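Local coordinates for spore germination protein B3 (Bacillus subtilis subsp. subtilis, PDB 3N54) that takes part in the germination response of spores to L-asparagine, glucose, fructose and potassium ions, as a lipoprotein component of a germinant receptor, at residues Gln4-Arg9 with Asn45-Gly50; Lys73-Gly78 with Gln89-Phe94; Tyr105-Arg110 with Ala177-Ala182; Val116-Asn121 with Val170-Gly175; Ile184-Arg187 with Leu192-Phe195. One frame throughout, in Å; residues are numbered along the deposited sequence.

Interaction 1: Gln4-Arg9 with Asn45-Gly50; sequences QLSFAR and NVTSHG
T47 projects at the segment Q4-S6 and makes every contact between the two segments. The van der Waals part is between T47 and Q4: the methyl CG2 of T47 lies against the glutamine CG and amide, 3.8 Å from Q4 NE2 and 3.9 Å from Q4 CD, and the two side chains run obliquely past one another. The glutamine reaches T47 because CG is anti to the backbone N (chi1 -176°) and the chain stays extended beyond it, so that CG and the amide carbon both lie alongside the threonine CB and methyl. The same methyl sits against the backbone of the next residue, with T47 CG2 a short 3.1 Å from L5 O; L5 turns its own side chain away. These segments belong to the ends of strands 8-15 and 46-55, the outermost strands of a three-stranded antiparallel sheet whose middle strand is 21-28. The chain turns a corner at T47 and S48, and T47 there faces the residues leading into strand 8-15. Around the hydroxyls the contact is closer to van der Waals touch than to bonding: S6 CB lies 3.4 Å from T47 OG1, whereas S6 OG and T47 OG1 are 4.1 Å apart. Each hydroxyl is used instead on the chain between them, S6 OG hydrogen-bonding to the carbonyl of L28 and T47 OG1 weakly to that of N27. Backbone bonds from A8 to L28 and from T47 to N27 hold both segments to that same part of the chain, and the side chains of Q4 and T47 both touch L29.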
# COMPACT_ATOMS: atom_id res chain seq x y z
N GLN A 4 -10.05 12.98 -31.18
CA GLN A 4 -10.52 12.68 -32.54
C GLN A 4 -10.88 11.20 -32.69
O GLN A 4 -10.22 10.33 -32.12
CB GLN A 4 -9.45 13.09 -33.56
CG GLN A 4 -9.85 12.92 -35.01
CD GLN A 4 -8.81 13.45 -35.98
OE1 GLN A 4 -7.77 13.96 -35.57
NE2 GLN A 4 -9.08 13.31 -37.27
N LEU A 5 -11.93 10.92 -33.47
CA LEU A 5 -12.47 9.56 -33.60
C LEU A 5 -11.68 8.65 -34.55
O LEU A 5 -11.21 9.08 -35.60
CB LEU A 5 -13.92 9.61 -34.08
CG LEU A 5 -14.94 10.25 -33.13
CD1 LEU A 5 -16.27 10.45 -33.83
CD2 LEU A 5 -15.11 9.40 -31.88
N SER A 6 -11.57 7.39 -34.15
CA SER A 6 -10.93 6.33 -34.93
C SER A 6 -11.60 5.02 -34.55
O SER A 6 -11.72 4.71 -33.36
CB SER A 6 -9.44 6.27 -34.63
OG SER A 6 -8.86 5.07 -35.12
N PHE A 7 -12.03 4.25 -35.55
CA PHE A 7 -12.76 3.00 -35.33
C PHE A 7 -12.00 1.74 -35.73
O PHE A 7 -12.49 0.63 -35.48
CB PHE A 7 -14.08 3.02 -36.10
CG PHE A 7 -14.91 4.23 -35.82
CD1 PHE A 7 -14.93 5.30 -36.70
CD2 PHE A 7 -15.66 4.32 -34.65
CE1 PHE A 7 -15.70 6.44 -36.44
CE2 PHE A 7 -16.43 5.45 -34.38
CZ PHE A 7 -16.44 6.51 -35.28
N ALA A 8 -10.82 1.89 -36.33
CA ALA A 8 -10.02 0.76 -36.79
C ALA A 8 -8.56 0.92 -36.38
O ALA A 8 -8.05 2.04 -36.28
CB ALA A 8 -10.13 0.61 -38.29
N ARG A 9 -7.88 -0.21 -36.16
CA ARG A 9 -6.49 -0.20 -35.71
C ARG A 9 -5.54 -0.85 -36.70
O ARG A 9 -5.89 -1.79 -37.41
CB ARG A 9 -6.38 -0.90 -34.35
CG ARG A 9 -6.69 0.02 -33.19
CD ARG A 9 -6.90 -0.72 -31.88
NE ARG A 9 -5.73 -1.49 -31.44
CZ ARG A 9 -5.65 -2.83 -31.39
NH1 ARG A 9 -6.67 -3.61 -31.74
NH2 ARG A 9 -4.53 -3.40 -30.95
N ASN A 45 -3.19 6.77 -43.35
CA ASN A 45 -3.61 7.94 -42.60
C ASN A 45 -4.18 7.54 -41.24
O ASN A 45 -5.00 6.63 -41.14
CB ASN A 45 -4.63 8.75 -43.39
CG ASN A 45 -4.05 9.30 -44.67
OD1 ASN A 45 -4.46 8.91 -45.77
ND2 ASN A 45 -3.07 10.18 -44.54
N VAL A 46 -3.72 8.24 -40.21
CA VAL A 46 -4.14 7.96 -38.85
C VAL A 46 -4.67 9.23 -38.22
O VAL A 46 -4.37 10.33 -38.67
CB VAL A 46 -2.96 7.43 -38.00
CG1 VAL A 46 -2.38 6.18 -38.62
CG2 VAL A 46 -1.89 8.50 -37.82
N THR A 47 -5.49 9.07 -37.19
CA THR A 47 -5.94 10.20 -36.40
C THR A 47 -4.82 10.50 -35.42
O THR A 47 -4.51 11.65 -35.14
CB THR A 47 -7.24 9.89 -35.65
OG1 THR A 47 -7.05 8.74 -34.82
CG2 THR A 47 -8.37 9.63 -36.64
N SER A 48 -4.21 9.43 -34.91
CA SER A 48 -3.07 9.53 -34.03
C SER A 48 -2.35 8.19 -34.02
O SER A 48 -2.90 7.17 -34.46
CB SER A 48 -3.51 9.86 -32.61
OG SER A 48 -4.19 8.75 -32.03
N HIS A 49 -1.12 8.18 -33.53
CA HIS A 49 -0.41 6.94 -33.30
C HIS A 49 -0.93 6.39 -31.99
O HIS A 49 -1.33 7.16 -31.12
CB HIS A 49 1.11 7.15 -33.24
CG HIS A 49 1.67 7.77 -34.47
ND1 HIS A 49 2.20 9.04 -34.49
CD2 HIS A 49 1.73 7.32 -35.75
CE1 HIS A 49 2.59 9.33 -35.72
NE2 HIS A 49 2.32 8.31 -36.50
N GLY A 50 -0.96 5.08 -31.86
CA GLY A 50 -1.39 4.43 -30.63
C GLY A 50 -0.17 4.15 -29.78
O GLY A 50 0.83 4.85 -29.86

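Interaction 2: Lys73-Gly78 with Gln89-Phe94; sequences KVILLG and QVLNHF
With chi1 of -54°, I75 puts its CG2 methyl anti to the backbone N, while L91 holds CG anti to its carbonyl carbon (chi1 -68°) and its side-chain end leans toward the strand although the CB does not. The result is a methyl-to-methyl touch, I75 CG2 to L91 CD2 at 4.0 Å, in which the two side chains run alongside each other with reversed directions. The backbones stay well apart, I75 CA and L91 CA being separated by 9.2 Å. L77, two residues along on the same side of the strand, adds its own CD2 at 4.3 Å from L91 CD2, so a single methyl of the leucine meets both strand residues. Strand 74-77 lies at the edge of the five-stranded mixed sheet, and helices 79-84 and 87-94 follow it before the chain returns in the parallel neighbour 105-109: the helices form the connection of a beta-alpha-beta crossover, and L91 packs part of that connection onto the sheet. G78 occupies the N-cap position of the first helix. L106 of the adjoining strand touches both I75 and L77, and M82 of helix 79-84 also reaches L77. L76, between I75 and L77, turns the other way, toward V116 and F117.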
# COMPACT_ATOMS: atom_id res chain seq x y z
N LYS A 73 4.30 -11.80 -11.18
CA LYS A 73 4.48 -12.04 -9.75
C LYS A 73 4.29 -10.79 -8.91
O LYS A 73 3.81 -10.86 -7.78
CB LYS A 73 5.86 -12.64 -9.48
CG LYS A 73 6.14 -13.92 -10.28
CD LYS A 73 5.08 -15.02 -10.04
CE LYS A 73 5.17 -16.14 -11.07
NZ LYS A 73 3.87 -16.87 -11.17
N VAL A 74 4.68 -9.64 -9.46
CA VAL A 74 4.61 -8.39 -8.73
C VAL A 74 4.35 -7.22 -9.68
O VAL A 74 4.93 -7.15 -10.76
CB VAL A 74 5.92 -8.15 -7.91
CG1 VAL A 74 7.14 -8.23 -8.81
CG2 VAL A 74 5.87 -6.80 -7.18
N ILE A 75 3.43 -6.35 -9.26
CA ILE A 75 3.11 -5.12 -9.97
C ILE A 75 3.48 -3.96 -9.05
O ILE A 75 2.98 -3.89 -7.92
CB ILE A 75 1.62 -4.99 -10.28
CG1 ILE A 75 1.09 -6.21 -11.05
CG2 ILE A 75 1.36 -3.73 -11.07
CD1 ILE A 75 1.67 -6.36 -12.40
N LEU A 76 4.34 -3.06 -9.53
CA LEU A 76 4.77 -1.89 -8.77
C LEU A 76 4.23 -0.63 -9.42
O LEU A 76 4.48 -0.38 -10.60
CB LEU A 76 6.30 -1.84 -8.72
CG LEU A 76 6.95 -0.74 -7.88
CD1 LEU A 76 6.59 -0.89 -6.40
CD2 LEU A 76 8.45 -0.78 -8.07
N LEU A 77 3.48 0.16 -8.65
CA LEU A 77 2.84 1.37 -9.17
C LEU A 77 3.60 2.62 -8.76
O LEU A 77 3.93 2.79 -7.59
CB LEU A 77 1.39 1.46 -8.68
CG LEU A 77 0.46 0.28 -8.99
CD1 LEU A 77 -0.92 0.52 -8.37
CD2 LEU A 77 0.32 0.04 -10.49
N GLY A 78 3.87 3.48 -9.73
CA GLY A 78 4.56 4.74 -9.49
C GLY A 78 3.67 5.75 -8.80
O GLY A 78 2.44 5.71 -8.93
N GLN A 89 -8.95 0.82 -11.95
CA GLN A 89 -9.25 1.11 -13.35
C GLN A 89 -8.00 1.00 -14.21
O GLN A 89 -8.07 0.47 -15.32
CB GLN A 89 -9.91 2.48 -13.50
CG GLN A 89 -11.32 2.53 -12.93
CD GLN A 89 -11.97 3.91 -13.08
OE1 GLN A 89 -11.29 4.88 -13.42
NE2 GLN A 89 -13.28 3.99 -12.83
N VAL A 90 -6.87 1.48 -13.69
CA VAL A 90 -5.58 1.38 -14.38
C VAL A 90 -5.17 -0.08 -14.62
O VAL A 90 -4.82 -0.45 -15.73
CB VAL A 90 -4.43 2.07 -13.60
CG1 VAL A 90 -3.06 1.76 -14.23
CG2 VAL A 90 -4.65 3.59 -13.52
N LEU A 91 -5.19 -0.89 -13.56
CA LEU A 91 -4.84 -2.31 -13.65
C LEU A 91 -5.74 -3.01 -14.67
O LEU A 91 -5.26 -3.75 -15.51
CB LEU A 91 -4.96 -3.00 -12.29
CG LEU A 91 -3.95 -2.59 -11.22
CD1 LEU A 91 -4.36 -3.16 -9.86
CD2 LEU A 91 -2.52 -3.01 -11.60
N ASN A 92 -7.04 -2.77 -14.57
CA ASN A 92 -7.98 -3.34 -15.52
C ASN A 92 -7.68 -2.93 -16.96
O ASN A 92 -7.76 -3.74 -17.87
CB ASN A 92 -9.41 -2.92 -15.20
CG ASN A 92 -10.41 -3.47 -16.19
OD1 ASN A 92 -10.68 -4.66 -16.20
ND2 ASN A 92 -10.95 -2.61 -17.03
N HIS A 93 -7.36 -1.65 -17.15
CA HIS A 93 -7.09 -1.15 -18.48
C HIS A 93 -5.85 -1.76 -19.11
O HIS A 93 -5.87 -2.15 -20.26
CB HIS A 93 -6.93 0.38 -18.49
CG HIS A 93 -6.85 0.94 -19.87
ND1 HIS A 93 -7.93 1.51 -20.50
CD2 HIS A 93 -5.84 0.94 -20.77
CE1 HIS A 93 -7.58 1.87 -21.72
NE2 HIS A 93 -6.32 1.53 -21.92
N PHE A 94 -4.78 -1.87 -18.33
CA PHE A 94 -3.48 -2.27 -18.89
C PHE A 94 -3.10 -3.72 -18.75
O PHE A 94 -2.24 -4.19 -19.48
CB PHE A 94 -2.38 -1.42 -18.26
CG PHE A 94 -2.39 0.00 -18.74
CD1 PHE A 94 -1.95 0.31 -20.02
CD2 PHE A 94 -2.82 1.02 -17.93
CE1 PHE A 94 -1.95 1.62 -20.47
CE2 PHE A 94 -2.82 2.34 -18.38
CZ PHE A 94 -2.38 2.62 -19.65

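Interaction 3: Tyr105-Arg110 with Ala177-Ala182; sequences YLMAAR and AKYDGA
R110 lays the edge of its guanidinium group against the backbone carbonyl of D180. Two nitrogens, NE and NH2, grip this one oxygen side-on, R110 NE to D180 O and R110 NH2 to D180 O both at 3.0 Å. The oxygen lies nearly in the guanidinium plane, and the bonds are somewhat bent, with N-H...O angles of 151° and 144°. An extended run from CG to NE carries the group out from the end of strand 105-109. The carboxylate is used differently: D180 OD2 comes within 3.1 Å of R110 NE but stands well out of the guanidinium plane, so this salt bridge is one of charge alone. The two flat groups are tilted 36° to each other. G181, with positive phi, passes beside R110 NH2. A separate touch lies further back along the strand, where the sulfur of M107 meets the ring edge of Y179, SD to CE1 at 4.1 Å. Strands 105-109 and 177-186 are not neighbours in the mixed sheet: strand 165-172 runs between them, its V170 bonded through the backbone to A108 and R110, its K171 touching D180 and its Q168 touching Y179.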
# COMPACT_ATOMS: atom_id res chain seq x y z
N TYR A 105 1.58 -9.96 -6.28
CA TYR A 105 1.75 -8.87 -5.32
C TYR A 105 1.54 -7.51 -5.95
O TYR A 105 1.89 -7.28 -7.10
CB TYR A 105 3.16 -8.88 -4.72
CG TYR A 105 3.52 -10.11 -3.92
CD1 TYR A 105 3.07 -10.27 -2.62
CD2 TYR A 105 4.34 -11.09 -4.46
CE1 TYR A 105 3.42 -11.39 -1.87
CE2 TYR A 105 4.69 -12.22 -3.72
CZ TYR A 105 4.22 -12.36 -2.43
OH TYR A 105 4.56 -13.48 -1.69
N LEU A 106 0.98 -6.59 -5.16
CA LEU A 106 0.78 -5.22 -5.58
C LEU A 106 1.52 -4.31 -4.61
O LEU A 106 1.35 -4.44 -3.39
CB LEU A 106 -0.70 -4.88 -5.60
CG LEU A 106 -1.04 -3.47 -6.08
CD1 LEU A 106 -0.66 -3.31 -7.54
CD2 LEU A 106 -2.52 -3.14 -5.84
N MET A 107 2.34 -3.40 -5.13
CA MET A 107 3.12 -2.50 -4.30
C MET A 107 3.22 -1.09 -4.86
O MET A 107 2.98 -0.86 -6.05
CB MET A 107 4.52 -3.04 -4.11
CG MET A 107 4.52 -4.38 -3.48
SD MET A 107 5.97 -4.64 -2.53
CE MET A 107 5.51 -6.16 -1.69
N ALA A 108 3.59 -0.17 -3.98
CA ALA A 108 3.66 1.24 -4.29
C ALA A 108 5.11 1.71 -4.26
O ALA A 108 5.90 1.26 -3.44
CB ALA A 108 2.83 2.05 -3.30
N ALA A 109 5.45 2.60 -5.18
CA ALA A 109 6.76 3.20 -5.19
C ALA A 109 6.64 4.67 -4.83
O ALA A 109 5.71 5.34 -5.27
CB ALA A 109 7.40 3.06 -6.57
N ARG A 110 7.56 5.15 -4.02
CA ARG A 110 7.72 6.57 -3.84
C ARG A 110 8.47 6.98 -5.09
O ARG A 110 9.47 6.35 -5.44
CB ARG A 110 8.51 6.88 -2.58
CG ARG A 110 7.78 6.51 -1.31
CD ARG A 110 8.70 6.54 -0.11
NE ARG A 110 8.01 6.20 1.12
CZ ARG A 110 7.42 7.07 1.94
NH1 ARG A 110 7.41 8.37 1.67
NH2 ARG A 110 6.83 6.62 3.05
N ALA A 177 17.02 -0.57 -3.70
CA ALA A 177 15.62 -0.53 -3.30
C ALA A 177 15.52 -0.82 -1.81
O ALA A 177 16.44 -1.41 -1.22
CB ALA A 177 14.83 -1.54 -4.09
N LYS A 178 14.42 -0.40 -1.20
CA LYS A 178 14.22 -0.56 0.24
C LYS A 178 12.76 -0.36 0.62
O LYS A 178 12.11 0.57 0.13
CB LYS A 178 15.11 0.45 0.98
CG LYS A 178 15.02 0.43 2.51
CD LYS A 178 16.28 1.05 3.13
CE LYS A 178 16.15 1.27 4.65
NZ LYS A 178 15.76 0.04 5.40
N TYR A 179 12.22 -1.23 1.48
CA TYR A 179 10.86 -1.05 1.98
C TYR A 179 10.82 0.25 2.76
O TYR A 179 11.71 0.52 3.56
CB TYR A 179 10.40 -2.22 2.85
CG TYR A 179 10.15 -3.47 2.05
CD1 TYR A 179 9.11 -3.54 1.14
CD2 TYR A 179 10.95 -4.60 2.21
CE1 TYR A 179 8.87 -4.69 0.40
CE2 TYR A 179 10.72 -5.76 1.48
CZ TYR A 179 9.68 -5.80 0.58
OH TYR A 179 9.45 -6.94 -0.15
N ASP A 180 9.79 1.06 2.53
CA ASP A 180 9.75 2.40 3.09
C ASP A 180 8.33 2.85 3.42
O ASP A 180 7.79 3.76 2.79
CB ASP A 180 10.42 3.37 2.11
CG ASP A 180 10.72 4.72 2.73
OD1 ASP A 180 10.75 4.83 3.97
OD2 ASP A 180 10.95 5.68 1.96
N GLY A 181 7.72 2.20 4.40
CA GLY A 181 6.38 2.56 4.85
C GLY A 181 5.27 2.06 3.94
O GLY A 181 5.37 0.99 3.35
N ALA A 182 4.21 2.86 3.84
CA ALA A 182 3.01 2.45 3.12
C ALA A 182 2.30 3.60 2.42
O ALA A 182 2.29 4.72 2.91
CB ALA A 182 2.05 1.78 4.09

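Interaction 4: Val116-Asn121 with Val170-Gly175; sequences VFTKGN and VKNEKG
The end of strand 165-172, just before the chain turns back into strand 177-186, receives loop 116-121 through V116 and T118, which meet V170 and N172. The tightest packing is methyl to methyl: V116 CG1 lies 3.7 Å from V170 CG2. V116 reaches it by setting CG1 anti to the backbone N (chi1 176°), while V170 offers the methyl held between its backbone N and carbonyl carbon. L76, from strand 74-77, touches both valines, and A177 touches V116, so this apolar group spans parts of three strands and the loop. Further out, N172 points its CB at the loop, 4.3 Å from V116 CA. T118 approaches the amide of N172 with its methyl, CG2 to ND2 at 4.4 Å, a loose contact at the surface. Beyond N172 the chain reverses tightly: E173 is the centre of an inverse gamma turn, K174 N makes a weak bond to N172 O, and the peptide before G175 is cis. Backbone bonding between K171 and K178 follows the turn. This is the antiparallel beta hairpin of strands 165-172 and 177-186, with the loop packed over its closing end.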
# COMPACT_ATOMS: atom_id res chain seq x y z
N VAL A 116 12.88 1.81 -9.48
CA VAL A 116 13.06 0.93 -8.32
C VAL A 116 13.64 -0.42 -8.75
O VAL A 116 14.44 -1.00 -8.03
CB VAL A 116 11.76 0.75 -7.53
CG1 VAL A 116 11.94 -0.25 -6.40
CG2 VAL A 116 11.29 2.10 -6.99
N PHE A 117 13.24 -0.93 -9.92
CA PHE A 117 13.81 -2.16 -10.44
C PHE A 117 15.23 -1.89 -10.96
O PHE A 117 15.41 -1.00 -11.79
CB PHE A 117 12.95 -2.75 -11.57
CG PHE A 117 11.62 -3.28 -11.12
CD1 PHE A 117 11.52 -4.55 -10.57
CD2 PHE A 117 10.47 -2.52 -11.26
CE1 PHE A 117 10.29 -5.05 -10.16
CE2 PHE A 117 9.24 -3.01 -10.86
CZ PHE A 117 9.15 -4.28 -10.30
N THR A 118 16.22 -2.63 -10.47
CA THR A 118 17.62 -2.46 -10.91
C THR A 118 18.30 -3.80 -11.17
O THR A 118 17.99 -4.79 -10.53
CB THR A 118 18.46 -1.70 -9.86
OG1 THR A 118 18.38 -2.38 -8.60
CG2 THR A 118 17.95 -0.27 -9.70
N LYS A 119 19.24 -3.80 -12.12
CA LYS A 119 19.98 -5.02 -12.48
C LYS A 119 20.74 -5.63 -11.30
O LYS A 119 21.26 -4.91 -10.45
CB LYS A 119 20.92 -4.76 -13.67
CG LYS A 119 20.21 -4.82 -15.03
CD LYS A 119 21.18 -4.75 -16.21
CE LYS A 119 21.31 -3.34 -16.79
NZ LYS A 119 20.11 -2.96 -17.59
N GLY A 120 20.77 -6.96 -11.27
CA GLY A 120 21.35 -7.75 -10.17
C GLY A 120 22.79 -7.43 -9.83
O GLY A 120 23.51 -6.81 -10.62
N ASN A 121 23.23 -7.89 -8.65
CA ASN A 121 24.57 -7.57 -8.14
C ASN A 121 25.70 -8.34 -8.84
O ASN A 121 26.56 -7.71 -9.46
CB ASN A 121 24.67 -7.77 -6.61
CG ASN A 121 23.52 -7.14 -5.84
OD1 ASN A 121 22.41 -6.99 -6.36
ND2 ASN A 121 23.77 -6.79 -4.58
N VAL A 170 7.89 1.08 -1.53
CA VAL A 170 9.33 0.88 -1.71
C VAL A 170 9.96 2.17 -2.25
O VAL A 170 9.30 2.97 -2.91
CB VAL A 170 9.67 -0.28 -2.66
CG1 VAL A 170 9.12 -1.58 -2.12
CG2 VAL A 170 9.11 0.00 -4.05
N LYS A 171 11.24 2.37 -1.94
CA LYS A 171 11.95 3.56 -2.39
C LYS A 171 13.36 3.22 -2.80
O LYS A 171 14.04 2.44 -2.13
CB LYS A 171 11.97 4.62 -1.28
CG LYS A 171 12.66 5.94 -1.66
CD LYS A 171 12.41 7.02 -0.61
CE LYS A 171 13.07 8.36 -0.96
NZ LYS A 171 14.52 8.40 -0.59
N ASN A 172 13.79 3.81 -3.91
CA ASN A 172 15.14 3.65 -4.40
C ASN A 172 15.99 4.72 -3.72
O ASN A 172 16.06 5.85 -4.20
CB ASN A 172 15.16 3.78 -5.93
CG ASN A 172 16.33 3.08 -6.57
OD1 ASN A 172 16.92 2.17 -5.99
ND2 ASN A 172 16.66 3.47 -7.79
N GLU A 173 16.61 4.37 -2.59
CA GLU A 173 17.38 5.33 -1.79
C GLU A 173 18.83 5.47 -2.25
O GLU A 173 19.76 5.38 -1.45
CB GLU A 173 17.34 4.95 -0.30
CG GLU A 173 15.92 4.81 0.26
CD GLU A 173 15.88 4.52 1.76
OE1 GLU A 173 14.78 4.19 2.27
OE2 GLU A 173 16.93 4.63 2.43
N LYS A 174 19.00 5.71 -3.55
CA LYS A 174 20.32 5.87 -4.17
C LYS A 174 21.34 4.83 -3.67
O LYS A 174 22.39 5.19 -3.14
CB LYS A 174 20.85 7.30 -3.96
CG LYS A 174 20.12 8.41 -4.75
CD LYS A 174 18.74 8.78 -4.20
CE LYS A 174 18.81 9.46 -2.84
NZ LYS A 174 17.44 9.79 -2.34
N GLY A 175 21.03 3.53 -3.81
CA GLY A 175 19.77 3.04 -4.38
C GLY A 175 19.99 1.94 -5.40
O GLY A 175 20.41 2.24 -6.52

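Interaction 5: Ile184-Arg187 with Leu192-Phe195; sequences IIKR and LVGF
The flat peptide groups of I184 and of L192-G194 are joined by two backbone hydrogen bonds. The carbonyl of I184 accepts the N-H of V193 (V193 N to I184 O 2.9 Å), and the same oxygen lies 3.2 Å from L192 CA, a CA-H...O contact. The N-H of I184 in turn goes to the carbonyl of G194, I184 N to G194 O at 2.8 Å. One residue thus bonds to both V193 and G194, consistent with a beta bulge in which V193 and G194 lie opposite I184. Side chains fill in around this ladder. I185 and L192 form a non-hydrogen-bonded antiparallel pair on one face, with I185 CD1 3.7 Å from L192 CB. V193 spreads its two methyls over different partners: CG1 rests 3.7 Å from K186 CB, and CG2 lies 4.0 Å from I184 CG2. The lysine keeps going, extended with CG anti to the backbone N (chi1 -171°), and its NZ bonds weakly to Y299 O. The segments form part of a beta hairpin, strands 177-186 and 191-196, with 191-196 at the sheet edge. Strand 165-172 adjoins 177-186 on its other side, helix 79-84 touches L192 and F195, and helix 325-331 meets K186 and R187.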
# COMPACT_ATOMS: atom_id res chain seq x y z
N ILE A 184 -1.26 5.26 1.12
CA ILE A 184 -2.63 5.28 1.61
C ILE A 184 -3.57 5.46 0.42
O ILE A 184 -3.55 6.51 -0.21
CB ILE A 184 -2.87 6.43 2.61
CG1 ILE A 184 -1.83 6.40 3.74
CG2 ILE A 184 -4.28 6.35 3.19
CD1 ILE A 184 -1.79 7.68 4.56
N ILE A 185 -4.36 4.44 0.11
CA ILE A 185 -5.31 4.49 -0.99
C ILE A 185 -6.69 4.81 -0.43
O ILE A 185 -7.20 4.10 0.44
CB ILE A 185 -5.38 3.15 -1.78
CG1 ILE A 185 -3.97 2.65 -2.14
CG2 ILE A 185 -6.22 3.31 -3.03
CD1 ILE A 185 -3.15 3.64 -2.94
N LYS A 186 -7.29 5.89 -0.92
CA LYS A 186 -8.58 6.34 -0.39
C LYS A 186 -9.74 5.70 -1.15
O LYS A 186 -9.67 5.50 -2.36
CB LYS A 186 -8.68 7.86 -0.45
CG LYS A 186 -9.89 8.43 0.27
CD LYS A 186 -9.73 9.91 0.46
CE LYS A 186 -10.82 10.53 1.31
NZ LYS A 186 -10.33 11.85 1.86
N ARG A 187 -10.81 5.41 -0.42
CA ARG A 187 -12.01 4.79 -0.97
C ARG A 187 -12.66 5.70 -1.99
O ARG A 187 -12.43 6.91 -2.00
CB ARG A 187 -13.00 4.46 0.15
CG ARG A 187 -13.75 5.67 0.75
CD ARG A 187 -13.75 5.64 2.28
NE ARG A 187 -13.99 4.29 2.81
CZ ARG A 187 -13.52 3.83 3.97
NH1 ARG A 187 -12.78 4.57 4.77
NH2 ARG A 187 -13.80 2.58 4.32
N LEU A 192 -4.03 7.28 -4.39
CA LEU A 192 -3.12 7.41 -3.26
C LEU A 192 -3.18 8.86 -2.78
O LEU A 192 -3.00 9.79 -3.58
CB LEU A 192 -1.70 6.99 -3.64
CG LEU A 192 -0.61 7.13 -2.56
CD1 LEU A 192 0.47 6.05 -2.69
CD2 LEU A 192 0.02 8.54 -2.56
N VAL A 193 -3.46 9.06 -1.49
CA VAL A 193 -3.59 10.41 -0.92
C VAL A 193 -2.41 10.78 -0.02
O VAL A 193 -2.30 11.93 0.41
CB VAL A 193 -4.91 10.57 -0.14
CG1 VAL A 193 -6.11 10.45 -1.09
CG2 VAL A 193 -5.01 9.57 1.00
N GLY A 194 -1.53 9.82 0.25
CA GLY A 194 -0.32 10.09 1.02
C GLY A 194 0.44 8.83 1.36
O GLY A 194 0.01 7.73 1.01
N PHE A 195 1.57 9.00 2.04
CA PHE A 195 2.38 7.89 2.53
C PHE A 195 2.58 7.97 4.04
O PHE A 195 2.61 9.05 4.62
CB PHE A 195 3.79 7.91 1.92
CG PHE A 195 3.84 7.58 0.46
CD1 PHE A 195 3.99 6.27 0.04
CD2 PHE A 195 3.79 8.59 -0.49
CE1 PHE A 195 4.07 5.97 -1.31
CE2 PHE A 195 3.86 8.29 -1.84
CZ PHE A 195 4.00 6.98 -2.25

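In the fold
Interactions 2 to 5 all reach the same five-stranded mixed sheet, whereas interaction 1 belongs to a separate three-stranded sheet, its centre 25 Å from that of interaction 2 and about 35 to 38 Å from the others. Strand pairing joins interactions 2 and 3 through I75 N to Y105 O (2.8 Å), and interactions 3 and 4 through V170 N to A108 O (2.8 Å). L76 links interaction 2 to interaction 4, with its CD1 3.6 Å from V170 CG2. Interaction 5 shares strand 177-186 with interaction 3, where R110 NH2 packs 3.5 Å from F195 CB. A sulfate ion, probably from crystallisation, lies with its nearest atom about 4 Å from G194.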